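KLLA0B12012p (Kluyveromyces lactis, PDB 6Y3P) probably binds ATP with its C-terminal ATP-grasp domain of the tubulin-tyrosine ligase family, the part captured here, and is a direct partner of the mRNA decapping enzyme Dcp2. Local coordinates at residues 101-109 and 339-347; 301-312 and 391-399. All coordinates share one frame; numbering follows the deposited sequence.

Contact 1 (101-109 and 339-347); sequences ILNRAFLES and YQVKLLEVN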
ATOM      1  N   ILE A 101      13.821   9.955  -1.421  1.00 53.83           N
ATOM      2  CA  ILE A 101      12.473  10.550  -1.297  1.00 51.51           C
ATOM      3  C   ILE A 101      11.770   9.974  -0.055  1.00 54.84           C
ATOM      4  O   ILE A 101      11.004  10.682   0.593  1.00 54.91           O
ATOM      5  CB  ILE A 101      11.637  10.370  -2.615  1.00 52.80           C
ATOM      6  CG1 ILE A 101      10.344  11.214  -2.595  1.00 51.76           C
ATOM      7  CG2 ILE A 101      11.357   8.887  -2.932  1.00 52.84           C
ATOM      8  CD1 ILE A 101       9.689  11.458  -3.876  1.00 51.76           C
ATOM      9  N   LEU A 102      12.115   8.726   0.320  1.00 51.17           N
ATOM     10  CA  LEU A 102      11.559   8.016   1.477  1.00 51.59           C
ATOM     11  C   LEU A 102      11.801   8.712   2.838  1.00 56.65           C
ATOM     12  O   LEU A 102      11.090   8.413   3.794  1.00 55.54           O
ATOM     13  CB  LEU A 102      12.048   6.553   1.499  1.00 51.58           C
ATOM     14  CG  LEU A 102      11.481   5.647   0.377  1.00 54.55           C
ATOM     15  CD1 LEU A 102      11.922   4.208   0.569  1.00 54.48           C
ATOM     16  CD2 LEU A 102       9.949   5.719   0.309  1.00 54.29           C
ATOM     17  N   ASN A 103      12.771   9.660   2.903  1.00 54.30           N
ATOM     18  CA  ASN A 103      13.067  10.489   4.067  1.00 55.03           C
ATOM     19  C   ASN A 103      11.961  11.519   4.272  1.00 59.24           C
ATOM     20  O   ASN A 103      11.873  12.094   5.353  1.00 58.91           O
ATOM     21  CB  ASN A 103      14.372  11.260   3.847  1.00 59.52           C
ATOM     22  CG  ASN A 103      15.619  10.480   4.119  1.00 71.69           C
ATOM     23  OD1 ASN A 103      15.987  10.251   5.274  1.00 64.26           O
ATOM     24  ND2 ASN A 103      16.334  10.132   3.054  1.00 60.98           N
ATOM     25  N   ARG A 104      11.173  11.808   3.203  1.00 56.29           N
ATOM     26  CA  ARG A 104      10.062  12.764   3.204  1.00 56.10           C
ATOM     27  C   ARG A 104       8.709  12.113   2.943  1.00 59.04           C
ATOM     28  O   ARG A 104       7.750  12.455   3.609  1.00 59.81           O
ATOM     29  CB  ARG A 104      10.289  13.884   2.160  1.00 57.85           C
ATOM     30  CG  ARG A 104      10.417  15.285   2.763  1.00 79.07           C
ATOM     31  CD  ARG A 104       9.163  15.764   3.507  1.00100.02           C
ATOM     32  NE  ARG A 104       9.241  17.177   3.895  1.00112.12           N
ATOM     33  CZ  ARG A 104       8.314  17.813   4.608  1.00124.32           C
ATOM     34  NH1 ARG A 104       7.236  17.167   5.037  1.00110.67           N
ATOM     35  NH2 ARG A 104       8.463  19.099   4.902  1.00106.06           N
ATOM     36  N   ALA A 105       8.630  11.223   1.934  1.00 54.00           N
ATOM     37  CA  ALA A 105       7.443  10.545   1.412  1.00 52.86           C
ATOM     38  C   ALA A 105       6.951   9.311   2.211  1.00 54.95           C
ATOM     39  O   ALA A 105       6.388   8.394   1.627  1.00 53.43           O
ATOM     40  CB  ALA A 105       7.695  10.161  -0.046  1.00 53.53           C
ATOM     41  N   PHE A 106       7.089   9.319   3.540  1.00 50.83           N
ATOM     42  CA  PHE A 106       6.631   8.205   4.378  1.00 49.48           C
ATOM     43  C   PHE A 106       6.160   8.666   5.758  1.00 54.81           C
ATOM     44  O   PHE A 106       6.840   9.460   6.414  1.00 56.99           O
ATOM     45  CB  PHE A 106       7.739   7.139   4.517  1.00 50.60           C
ATOM     46  CG  PHE A 106       7.408   5.985   5.428  1.00 51.56           C
ATOM     47  CD1 PHE A 106       6.322   5.156   5.164  1.00 54.59           C
ATOM     48  CD2 PHE A 106       8.205   5.698   6.530  1.00 53.36           C
ATOM     49  CE1 PHE A 106       6.043   4.060   5.986  1.00 54.94           C
ATOM     50  CE2 PHE A 106       7.916   4.609   7.353  1.00 56.58           C
ATOM     51  CZ  PHE A 106       6.842   3.797   7.073  1.00 54.00           C
ATOM     52  N   LEU A 107       5.013   8.138   6.200  1.00 50.78           N
ATOM     53  CA  LEU A 107       4.447   8.452   7.500  1.00 50.99           C
ATOM     54  C   LEU A 107       4.884   7.373   8.421  1.00 55.70           C
ATOM     55  O   LEU A 107       4.428   6.243   8.299  1.00 54.14           O
ATOM     56  CB  LEU A 107       2.901   8.539   7.455  1.00 50.65           C
ATOM     57  CG  LEU A 107       2.334   9.668   6.633  1.00 53.64           C
ATOM     58  CD1 LEU A 107       0.859   9.518   6.477  1.00 53.55           C
ATOM     59  CD2 LEU A 107       2.701  11.033   7.200  1.00 52.41           C
ATOM     60  N   GLU A 108       5.866   7.691   9.269  1.00 55.51           N
ATOM     61  CA  GLU A 108       6.423   6.757  10.231  1.00 56.60           C
ATOM     62  C   GLU A 108       5.364   6.378  11.252  1.00 61.45           C
ATOM     63  O   GLU A 108       4.464   7.170  11.534  1.00 61.16           O
ATOM     64  CB  GLU A 108       7.583   7.401  10.991  1.00 58.80           C
ATOM     65  CG  GLU A 108       8.769   7.778  10.138  1.00 72.09           C
ATOM     66  CD  GLU A 108       9.773   8.586  10.927  1.00 92.56           C
ATOM     67  OE1 GLU A 108       9.452   9.743  11.281  1.00 80.80           O
ATOM     68  OE2 GLU A 108      10.861   8.046  11.232  1.00 88.34           O
ATOM     69  N   SER A 109       5.478   5.173  11.797  1.00 58.38           N
ATOM     70  CA  SER A 109       4.635   4.667  12.872  1.00 58.93           C
ATOM     71  C   SER A 109       5.538   3.924  13.839  1.00 62.82           C
ATOM     72  O   SER A 109       6.614   3.439  13.458  1.00 62.23           O
ATOM     73  CB  SER A 109       3.533   3.755  12.344  1.00 64.23           C
ATOM     74  OG  SER A 109       4.086   2.669  11.621  1.00 80.45           O
ATOM     75  N   TYR A 339       0.873  19.427  -2.383  1.00 41.97           N
ATOM     76  CA  TYR A 339       0.897  18.369  -3.398  1.00 41.15           C
ATOM     77  C   TYR A 339       2.049  17.378  -3.170  1.00 44.56           C
ATOM     78  O   TYR A 339       2.553  16.789  -4.116  1.00 42.88           O
ATOM     79  CB  TYR A 339       0.875  18.942  -4.840  1.00 41.56           C
ATOM     80  CG  TYR A 339      -0.212  19.978  -5.053  1.00 42.10           C
ATOM     81  CD1 TYR A 339       0.033  21.330  -4.828  1.00 43.11           C
ATOM     82  CD2 TYR A 339      -1.483  19.606  -5.494  1.00 41.91           C
ATOM     83  CE1 TYR A 339      -0.959  22.285  -5.010  1.00 40.86           C
ATOM     84  CE2 TYR A 339      -2.492  20.553  -5.664  1.00 42.04           C
ATOM     85  CZ  TYR A 339      -2.221  21.892  -5.426  1.00 48.23           C
ATOM     86  OH  TYR A 339      -3.178  22.850  -5.621  1.00 47.12           O
ATOM     87  N   GLN A 340       2.409  17.156  -1.887  1.00 42.93           N
ATOM     88  CA  GLN A 340       3.437  16.208  -1.465  1.00 42.64           C
ATOM     89  C   GLN A 340       2.788  14.903  -1.038  1.00 47.00           C
ATOM     90  O   GLN A 340       1.832  14.915  -0.260  1.00 48.01           O
ATOM     91  CB  GLN A 340       4.332  16.799  -0.349  1.00 43.88           C
ATOM     92  CG  GLN A 340       5.114  18.088  -0.733  1.00 43.47           C
ATOM     93  CD  GLN A 340       5.754  17.984  -2.100  1.00 64.45           C
ATOM     94  OE1 GLN A 340       6.714  17.241  -2.303  1.00 67.96           O
ATOM     95  NE2 GLN A 340       5.188  18.659  -3.092  1.00 48.46           N
ATOM     96  N   VAL A 341       3.283  13.778  -1.565  1.00 42.81           N
ATOM     97  CA  VAL A 341       2.735  12.463  -1.217  1.00 42.41           C
ATOM     98  C   VAL A 341       3.410  11.877   0.026  1.00 45.68           C
ATOM     99  O   VAL A 341       4.575  12.116   0.296  1.00 43.05           O
ATOM    100  CB  VAL A 341       2.691  11.412  -2.383  1.00 45.85           C
ATOM    101  CG1 VAL A 341       2.129  11.999  -3.677  1.00 45.74           C
ATOM    102  CG2 VAL A 341       4.050  10.765  -2.623  1.00 45.19           C
ATOM    103  N   LYS A 342       2.672  11.064   0.747  1.00 45.13           N
ATOM    104  CA  LYS A 342       3.204  10.400   1.905  1.00 45.43           C
ATOM    105  C   LYS A 342       2.715   8.993   1.907  1.00 46.93           C
ATOM    106  O   LYS A 342       1.514   8.769   1.895  1.00 45.32           O
ATOM    107  CB  LYS A 342       2.935  11.192   3.210  1.00 48.71           C
ATOM    108  CG  LYS A 342       4.176  12.035   3.580  1.00 64.69           C
ATOM    109  CD  LYS A 342       3.890  13.248   4.461  1.00 74.89           C
ATOM    110  CE  LYS A 342       5.142  14.038   4.828  1.00 77.47           C
ATOM    111  NZ  LYS A 342       6.077  13.291   5.735  1.00 77.29           N
ATOM    112  N   LEU A 343       3.643   8.031   1.806  1.00 44.36           N
ATOM    113  CA  LEU A 343       3.245   6.626   1.830  1.00 43.80           C
ATOM    114  C   LEU A 343       2.752   6.250   3.223  1.00 49.27           C
ATOM    115  O   LEU A 343       3.425   6.504   4.224  1.00 48.96           O
ATOM    116  CB  LEU A 343       4.351   5.663   1.343  1.00 43.25           C
ATOM    117  CG  LEU A 343       3.977   4.174   1.323  1.00 46.56           C
ATOM    118  CD1 LEU A 343       2.893   3.872   0.293  1.00 44.64           C
ATOM    119  CD2 LEU A 343       5.197   3.320   1.095  1.00 52.05           C
ATOM    120  N   LEU A 344       1.562   5.658   3.267  1.00 47.84           N
ATOM    121  CA  LEU A 344       0.961   5.237   4.505  1.00 49.23           C
ATOM    122  C   LEU A 344       1.121   3.731   4.683  1.00 53.20           C
ATOM    123  O   LEU A 344       1.566   3.293   5.741  1.00 53.31           O
ATOM    124  CB  LEU A 344      -0.520   5.677   4.544  1.00 49.82           C
ATOM    125  CG  LEU A 344      -1.359   5.186   5.721  1.00 56.02           C
ATOM    126  CD1 LEU A 344      -0.953   5.879   7.050  1.00 56.47           C
ATOM    127  CD2 LEU A 344      -2.842   5.379   5.429  1.00 58.96           C
ATOM    128  N   GLU A 345       0.739   2.936   3.666  1.00 48.59           N
ATOM    129  CA  GLU A 345       0.788   1.466   3.745  1.00 47.48           C
ATOM    130  C   GLU A 345       0.745   0.806   2.384  1.00 48.30           C
ATOM    131  O   GLU A 345       0.387   1.429   1.372  1.00 46.26           O
ATOM    132  CB  GLU A 345      -0.374   0.922   4.602  1.00 48.85           C
ATOM    133  CG  GLU A 345      -1.748   1.178   3.995  1.00 60.99           C
ATOM    134  CD  GLU A 345      -2.943   1.009   4.914  1.00 83.46           C
ATOM    135  OE1 GLU A 345      -2.788   0.369   5.978  1.00 57.77           O
ATOM    136  OE2 GLU A 345      -4.041   1.498   4.558  1.00 92.34           O
ATOM    137  N   VAL A 346       1.085  -0.487   2.389  1.00 43.50           N
ATOM    138  CA  VAL A 346       1.078  -1.358   1.228  1.00 42.31           C
ATOM    139  C   VAL A 346       0.138  -2.499   1.618  1.00 48.39           C
ATOM    140  O   VAL A 346       0.312  -3.114   2.661  1.00 48.50           O
ATOM    141  CB  VAL A 346       2.525  -1.831   0.882  1.00 44.77           C
ATOM    142  CG1 VAL A 346       2.539  -2.846  -0.258  1.00 44.17           C
ATOM    143  CG2 VAL A 346       3.448  -0.647   0.577  1.00 43.40           C
ATOM    144  N   ASN A 347      -0.899  -2.713   0.824  1.00 47.83           N
ATOM    145  CA  ASN A 347      -1.890  -3.759   1.051  1.00 48.70           C
ATOM    146  C   ASN A 347      -1.786  -4.837  -0.017  1.00 53.62           C
ATOM    147  O   ASN A 347      -1.838  -4.556  -1.215  1.00 52.31           O
ATOM    148  CB  ASN A 347      -3.322  -3.194   1.096  1.00 49.18           C
ATOM    149  CG  ASN A 347      -3.542  -2.192   2.196  1.00 69.27           C
ATOM    150  OD1 ASN A 347      -3.530  -2.518   3.387  1.00 64.18           O
ATOM    151  ND2 ASN A 347      -3.724  -0.946   1.815  1.00 58.44           N
TER

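Contact 2 (301-312 and 391-399); sequences HEAVSELFKAAV and FVEVLKLKS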
ATOM      1  N   HIS A 301       6.271   7.258  -8.315  1.00 38.80           N
ATOM      2  CA  HIS A 301       7.206   6.363  -8.999  1.00 39.13           C
ATOM      3  C   HIS A 301       8.512   6.327  -8.287  1.00 45.92           C
ATOM      4  O   HIS A 301       9.106   5.275  -8.193  1.00 49.14           O
ATOM      5  CB  HIS A 301       7.457   6.859 -10.414  1.00 40.58           C
ATOM      6  CG  HIS A 301       6.276   6.742 -11.301  1.00 45.03           C
ATOM      7  ND1 HIS A 301       6.384   6.940 -12.650  1.00 48.48           N
ATOM      8  CD2 HIS A 301       4.999   6.433 -11.005  1.00 47.29           C
ATOM      9  CE1 HIS A 301       5.176   6.734 -13.138  1.00 48.13           C
ATOM     10  NE2 HIS A 301       4.320   6.413 -12.183  1.00 48.07           N
ATOM     11  N   GLU A 302       8.970   7.468  -7.781  1.00 42.49           N
ATOM     12  CA  GLU A 302      10.209   7.529  -7.041  1.00 42.26           C
ATOM     13  C   GLU A 302      10.139   6.767  -5.727  1.00 44.46           C
ATOM     14  O   GLU A 302      11.059   6.009  -5.416  1.00 44.10           O
ATOM     15  CB  GLU A 302      10.633   8.990  -6.850  1.00 43.76           C
ATOM     16  CG  GLU A 302      12.118   9.175  -6.615  1.00 57.34           C
ATOM     17  CD  GLU A 302      13.086   8.409  -7.504  1.00 81.31           C
ATOM     18  OE1 GLU A 302      12.795   8.195  -8.706  1.00 75.85           O
ATOM     19  OE2 GLU A 302      14.164   8.045  -6.984  1.00 74.72           O
ATOM     20  N   ALA A 303       9.027   6.930  -4.988  1.00 42.15           N
ATOM     21  CA  ALA A 303       8.791   6.306  -3.685  1.00 42.53           C
ATOM     22  C   ALA A 303       8.663   4.779  -3.763  1.00 48.42           C
ATOM     23  O   ALA A 303       9.228   4.070  -2.916  1.00 47.48           O
ATOM     24  CB  ALA A 303       7.583   6.930  -3.009  1.00 42.69           C
ATOM     25  N   VAL A 304       7.954   4.283  -4.810  1.00 44.84           N
ATOM     26  CA  VAL A 304       7.766   2.861  -5.102  1.00 44.48           C
ATOM     27  C   VAL A 304       9.146   2.195  -5.415  1.00 50.68           C
ATOM     28  O   VAL A 304       9.474   1.161  -4.845  1.00 50.65           O
ATOM     29  CB  VAL A 304       6.723   2.653  -6.252  1.00 47.10           C
ATOM     30  CG1 VAL A 304       6.791   1.240  -6.795  1.00 47.39           C
ATOM     31  CG2 VAL A 304       5.291   2.969  -5.789  1.00 45.52           C
ATOM     32  N   SER A 305       9.933   2.811  -6.314  1.00 49.06           N
ATOM     33  CA  SER A 305      11.271   2.379  -6.764  1.00 48.65           C
ATOM     34  C   SER A 305      12.237   2.264  -5.572  1.00 50.48           C
ATOM     35  O   SER A 305      12.912   1.254  -5.415  1.00 48.48           O
ATOM     36  CB  SER A 305      11.814   3.370  -7.794  1.00 49.79           C
ATOM     37  OG  SER A 305      13.153   3.063  -8.139  1.00 67.11           O
ATOM     38  N   GLU A 306      12.270   3.308  -4.729  1.00 47.89           N
ATOM     39  CA  GLU A 306      13.086   3.419  -3.520  1.00 47.15           C
ATOM     40  C   GLU A 306      12.682   2.368  -2.507  1.00 50.12           C
ATOM     41  O   GLU A 306      13.559   1.729  -1.919  1.00 52.05           O
ATOM     42  CB  GLU A 306      12.948   4.832  -2.925  1.00 48.16           C
ATOM     43  CG  GLU A 306      13.679   5.911  -3.704  1.00 57.04           C
ATOM     44  CD  GLU A 306      15.173   5.673  -3.779  1.00 69.74           C
ATOM     45  OE1 GLU A 306      15.814   5.698  -2.705  1.00 60.93           O
ATOM     46  OE2 GLU A 306      15.678   5.349  -4.881  1.00 60.67           O
ATOM     47  N   LEU A 307      11.366   2.134  -2.346  1.00 44.14           N
ATOM     48  CA  LEU A 307      10.862   1.117  -1.414  1.00 42.91           C
ATOM     49  C   LEU A 307      11.285  -0.276  -1.808  1.00 48.74           C
ATOM     50  O   LEU A 307      11.713  -1.049  -0.949  1.00 50.02           O
ATOM     51  CB  LEU A 307       9.339   1.214  -1.200  1.00 41.52           C
ATOM     52  CG  LEU A 307       8.718   0.239  -0.186  1.00 44.66           C
ATOM     53  CD1 LEU A 307       9.465   0.283   1.166  1.00 47.19           C
ATOM     54  CD2 LEU A 307       7.290   0.552   0.042  1.00 37.55           C
ATOM     55  N   PHE A 308      11.192  -0.607  -3.087  1.00 46.14           N
ATOM     56  CA  PHE A 308      11.620  -1.922  -3.532  1.00 46.61           C
ATOM     57  C   PHE A 308      13.147  -2.084  -3.424  1.00 51.28           C
ATOM     58  O   PHE A 308      13.606  -3.164  -3.062  1.00 52.58           O
ATOM     59  CB  PHE A 308      11.044  -2.264  -4.917  1.00 48.32           C
ATOM     60  CG  PHE A 308       9.635  -2.788  -4.731  1.00 49.36           C
ATOM     61  CD1 PHE A 308       9.408  -4.039  -4.157  1.00 51.35           C
ATOM     62  CD2 PHE A 308       8.536  -1.991  -5.031  1.00 49.95           C
ATOM     63  CE1 PHE A 308       8.115  -4.480  -3.895  1.00 51.69           C
ATOM     64  CE2 PHE A 308       7.238  -2.437  -4.769  1.00 51.37           C
ATOM     65  CZ  PHE A 308       7.036  -3.674  -4.201  1.00 49.64           C
ATOM     66  N   LYS A 309      13.918  -1.003  -3.603  1.00 48.14           N
ATOM     67  CA  LYS A 309      15.371  -1.063  -3.406  1.00 49.36           C
ATOM     68  C   LYS A 309      15.667  -1.305  -1.906  1.00 56.88           C
ATOM     69  O   LYS A 309      16.502  -2.156  -1.571  1.00 57.94           O
ATOM     70  CB  LYS A 309      16.067   0.197  -3.907  1.00 49.99           C
ATOM     71  CG  LYS A 309      16.032   0.313  -5.415  1.00 59.77           C
ATOM     72  CD  LYS A 309      17.209   1.110  -5.959  1.00 65.92           C
ATOM     73  CE  LYS A 309      16.847   2.494  -6.406  1.00 65.66           C
ATOM     74  NZ  LYS A 309      17.847   3.008  -7.378  1.00 69.35           N
ATOM     75  N   ALA A 310      14.908  -0.625  -1.021  1.00 52.92           N
ATOM     76  CA  ALA A 310      15.000  -0.760   0.440  1.00 52.68           C
ATOM     77  C   ALA A 310      14.721  -2.187   0.868  1.00 57.79           C
ATOM     78  O   ALA A 310      15.566  -2.792   1.514  1.00 58.19           O
ATOM     79  CB  ALA A 310      14.015   0.185   1.125  1.00 52.22           C
ATOM     80  N   ALA A 311      13.546  -2.722   0.453  1.00 54.04           N
ATOM     81  CA  ALA A 311      12.984  -4.044   0.741  1.00 53.11           C
ATOM     82  C   ALA A 311      13.886  -5.207   0.380  1.00 59.37           C
ATOM     83  O   ALA A 311      14.025  -6.142   1.158  1.00 58.85           O
ATOM     84  CB  ALA A 311      11.647  -4.193   0.037  1.00 52.51           C
ATOM     85  N   VAL A 312      14.474  -5.152  -0.808  1.00 58.22           N
ATOM     86  CA  VAL A 312      15.327  -6.188  -1.378  1.00 59.21           C
ATOM     87  C   VAL A 312      16.715  -6.216  -0.737  1.00 67.92           C
ATOM     88  O   VAL A 312      17.236  -7.304  -0.482  1.00 69.44           O
ATOM     89  CB  VAL A 312      15.354  -5.996  -2.922  1.00 62.21           C
ATOM     90  CG1 VAL A 312      16.607  -6.531  -3.577  1.00 62.85           C
ATOM     91  CG2 VAL A 312      14.105  -6.578  -3.568  1.00 61.49           C
ATOM     92  N   PHE A 391       1.255   1.666 -17.768  1.00 50.53           N
ATOM     93  CA  PHE A 391       1.899   0.620 -16.955  1.00 49.10           C
ATOM     94  C   PHE A 391       3.395   0.888 -17.072  1.00 52.11           C
ATOM     95  O   PHE A 391       4.042   0.439 -18.010  1.00 51.97           O
ATOM     96  CB  PHE A 391       1.540  -0.765 -17.489  1.00 50.82           C
ATOM     97  CG  PHE A 391       1.628  -1.898 -16.496  1.00 52.68           C
ATOM     98  CD1 PHE A 391       0.783  -1.942 -15.385  1.00 54.13           C
ATOM     99  CD2 PHE A 391       2.466  -2.987 -16.731  1.00 54.63           C
ATOM    100  CE1 PHE A 391       0.814  -3.025 -14.507  1.00 53.87           C
ATOM    101  CE2 PHE A 391       2.480  -4.081 -15.859  1.00 56.92           C
ATOM    102  CZ  PHE A 391       1.664  -4.086 -14.750  1.00 54.39           C
ATOM    103  N   VAL A 392       3.922   1.669 -16.143  1.00 47.44           N
ATOM    104  CA  VAL A 392       5.294   2.160 -16.199  1.00 47.28           C
ATOM    105  C   VAL A 392       6.284   1.367 -15.338  1.00 50.79           C
ATOM    106  O   VAL A 392       6.087   1.225 -14.130  1.00 49.72           O
ATOM    107  CB  VAL A 392       5.270   3.670 -15.830  1.00 50.31           C
ATOM    108  CG1 VAL A 392       6.654   4.313 -15.955  1.00 50.29           C
ATOM    109  CG2 VAL A 392       4.233   4.423 -16.670  1.00 49.83           C
ATOM    110  N   GLU A 393       7.379   0.911 -15.960  1.00 49.08           N
ATOM    111  CA  GLU A 393       8.449   0.214 -15.262  1.00 49.13           C
ATOM    112  C   GLU A 393       9.294   1.238 -14.512  1.00 53.52           C
ATOM    113  O   GLU A 393       9.965   2.052 -15.152  1.00 54.78           O
ATOM    114  CB  GLU A 393       9.304  -0.583 -16.223  1.00 51.06           C
ATOM    115  CG  GLU A 393      10.116  -1.634 -15.497  1.00 61.37           C
ATOM    116  CD  GLU A 393      11.258  -2.144 -16.339  1.00 81.93           C
ATOM    117  OE1 GLU A 393      12.363  -1.565 -16.251  1.00 82.04           O
ATOM    118  OE2 GLU A 393      11.021  -3.056 -17.159  1.00 80.87           O
ATOM    119  N   VAL A 394       9.251   1.195 -13.156  1.00 46.63           N
ATOM    120  CA  VAL A 394       9.919   2.163 -12.280  1.00 45.55           C
ATOM    121  C   VAL A 394      11.196   1.607 -11.646  1.00 51.81           C
ATOM    122  O   VAL A 394      12.011   2.369 -11.119  1.00 52.98           O
ATOM    123  CB  VAL A 394       8.944   2.750 -11.219  1.00 48.53           C
ATOM    124  CG1 VAL A 394       7.765   3.434 -11.884  1.00 47.51           C
ATOM    125  CG2 VAL A 394       8.458   1.677 -10.234  1.00 48.48           C
ATOM    126  N   LEU A 395      11.362   0.287 -11.680  1.00 47.58           N
ATOM    127  CA  LEU A 395      12.557  -0.387 -11.166  1.00 46.47           C
ATOM    128  C   LEU A 395      12.721  -1.694 -11.860  1.00 50.63           C
ATOM    129  O   LEU A 395      11.732  -2.390 -12.098  1.00 49.85           O
ATOM    130  CB  LEU A 395      12.491  -0.621  -9.642  1.00 45.32           C
ATOM    131  CG  LEU A 395      13.767  -1.178  -8.979  1.00 49.13           C
ATOM    132  CD1 LEU A 395      14.894  -0.117  -8.921  1.00 48.66           C
ATOM    133  CD2 LEU A 395      13.475  -1.759  -7.602  1.00 45.55           C
ATOM    134  N   LYS A 396      13.975  -2.038 -12.165  1.00 49.18           N
ATOM    135  CA  LYS A 396      14.354  -3.322 -12.728  1.00 50.34           C
ATOM    136  C   LYS A 396      15.634  -3.769 -12.064  1.00 58.51           C
ATOM    137  O   LYS A 396      16.637  -3.049 -12.117  1.00 59.81           O
ATOM    138  CB  LYS A 396      14.523  -3.246 -14.248  1.00 52.48           C
ATOM    139  CG  LYS A 396      14.581  -4.612 -14.937  1.00 63.01           C
ATOM    140  CD  LYS A 396      15.595  -4.654 -16.106  1.00 70.85           C
ATOM    141  CE  LYS A 396      15.188  -3.915 -17.365  1.00 77.34           C
ATOM    142  NZ  LYS A 396      14.027  -4.543 -18.053  1.00 88.16           N
ATOM    143  N   LEU A 397      15.601  -4.935 -11.410  1.00 56.52           N
ATOM    144  CA  LEU A 397      16.790  -5.542 -10.809  1.00 58.21           C
ATOM    145  C   LEU A 397      17.135  -6.812 -11.565  1.00 67.01           C
ATOM    146  O   LEU A 397      16.235  -7.601 -11.884  1.00 65.28           O
ATOM    147  CB  LEU A 397      16.584  -5.877  -9.322  1.00 58.16           C
ATOM    148  CG  LEU A 397      16.263  -4.717  -8.373  1.00 62.45           C
ATOM    149  CD1 LEU A 397      15.882  -5.249  -7.017  1.00 63.41           C
ATOM    150  CD2 LEU A 397      17.438  -3.755  -8.229  1.00 63.02           C
ATOM    151  N   LYS A 398      18.439  -7.022 -11.839  1.00 68.92           N
ATOM    152  CA  LYS A 398      18.932  -8.225 -12.512  1.00 71.63           C
ATOM    153  C   LYS A 398      19.381  -9.229 -11.458  1.00 80.37           C
ATOM    154  O   LYS A 398      20.517  -9.124 -10.974  1.00 83.42           O
ATOM    155  CB  LYS A 398      20.085  -7.905 -13.496  1.00 74.59           C
ATOM    156  CG  LYS A 398      19.611  -7.385 -14.843  1.00 87.20           C
ATOM    157  CD  LYS A 398      20.585  -6.377 -15.443  1.00 96.06           C
ATOM    158  CE  LYS A 398      19.939  -5.492 -16.491  1.00108.24           C
ATOM    159  NZ  LYS A 398      19.032  -4.467 -15.894  1.00117.49           N
ATOM    160  N   SER A 399      18.489 -10.179 -11.071  1.00 75.86           N
ATOM    161  CA  SER A 399      18.794 -11.227 -10.083  1.00110.22           C
ATOM    162  C   SER A 399      17.778 -12.373 -10.097  1.00129.11           C
ATOM    163  O   SER A 399      17.834 -13.277  -9.258  1.00 86.72           O
ATOM    164  CB  SER A 399      18.932 -10.642  -8.677  1.00113.97           C
ATOM    165  OG  SER A 399      20.159 -11.055  -8.094  1.00124.07           O
TER

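Contact 1 (101-109 and 339-347)
Lys342 bends at its last torsion, chi4 -68°, after running past Arg104 O with its middle torsions extended. That bend brings NZ to the backbone oxygen of Arg104. Phe106 has its CG anti to the backbone N (chi1 176°), and this brings its ring to Leu343 O, which lies obliquely to the ring, 3.3 Å from Phe106 CD1.

The bond from Lys342 NZ to Arg104 O is 2.8 Å long and almost in line with the carbonyl. The same ammonium makes a salt bridge with Glu199, so the buried charge has two partners. Arg104 comes close as well. Arg104 NH1, at the edge of the guanidinium, lies 3.8 Å from Lys342 CE. The like charges of Arg104 and Lys342 are probably eased by Glu199.

The backbones join as one parallel bridge at Phe106 and Leu343. Leu343 N donates to Ala105 O at 2.8 Å, and Leu107 N donates to Leu343 O at 3.0 Å. A CA-H...O contact from Ala105 CA to Val341 O, 3.5 Å, adds to the pairing.

Leu107 grips two neighbours with its two methyls. The side chains of Leu107 and Lys342 cross at about a right angle, with Leu107 CD2 3.7 Å from Lys342 CD. CD1 of Leu107 meets CD1 of Leu344 at 4.1 Å.

The bridge thus adds the loop before strand 109-113 to the edge of strand 341-347 within the ATP-grasp domain. Strand 341-347 also pairs antiparallel with strand 326-335. A classic beta bulge at Leu344 and Glu345 faces Asp332 there. Lys83 of helix 83-95 bonds to the backbone oxygens of both Leu107 and Leu344. Phe106 rests on that helix at Ser87, Leu343 packs on Leu307 of helix 290-313, and Leu107 touches Leu334 of strand 326-335 and Gln198 of strand 194-200.

Contact 2 (301-312 and 391-399)
His301 presents one face of its imidazole to Val394. The two side chains cross at about a right angle. Val394 CG1 sits over the face, 4.0 Å from the centroid of the His301 ring and 25° off the ring normal, a CH-pi contact. Val392 CG1 approaches the same ring obliquely, 4.0 Å from His301 CE1. The chi1 of His301, -68°, sets CG anti to the carbonyl carbon and turns the ring along the strand.

The other methyl, Val394 CG2, meets Val304 CG1 one turn along the helix, at 3.8 Å. These two side chains also cross nearly at a right angle. Leu395, the next residue, also points at the helix. Both Val394 and Leu395 bond to Val229 of the adjacent strand, consistent with a beta bulge. Leu395 divides its methyls. Leu395 CD2 touches Phe308 CB at 3.7 Å, while Leu395 CD1 lies 3.7 Å from Lys309 CG. Further on, Leu397 and Val312 reach tip to tip, with CD1 of Leu397 3.7 Å from CG1 of Val312.

Helix 290-313 thus packs on the strand near the end of the chain, which pairs with strand 228-239. The axes of helix segment 301-312 and strand 391-396 approach to 7.4 Å and are inclined by 30°. The polar end of His301 is tied down by a hydrogen bond between His301 NE2 and Asp233 OD1. With an alanine here, Val394 CG1 would probably lose the ring face it rests on, and Asp233 would be left without its imidazole partner.

The one hydrogen bond between helix and strand is weak, from Ser305 OG to Val394 O at 3.3 Å. Cohesion therefore comes mainly from apolar side chains. The Asp233 bond probably helps hold the turn of the imidazole, so a polar side chain presents a flat pi face to the Val394 methyl.

In the fold
Contact 1 is mostly buried and lies nearer the middle of the chain; contact 2 is partly buried and farther out. Both reach the same branched antiparallel sheet, contact 1 through strand 341-347 and contact 2 through strand 391-396. Helix 290-313 joins them. Leu307 packs on Leu102 and Leu343 of contact 1, while other residues of that helix meet strand 391-396. The chemistry differs. A backbone bridge and a buried, paired lysine hold the loop in contact 1. In contact 2 a helix lies on a strand through methyls and one ring face, with a single weak hydrogen bond. The two centres are about 15 Å apart.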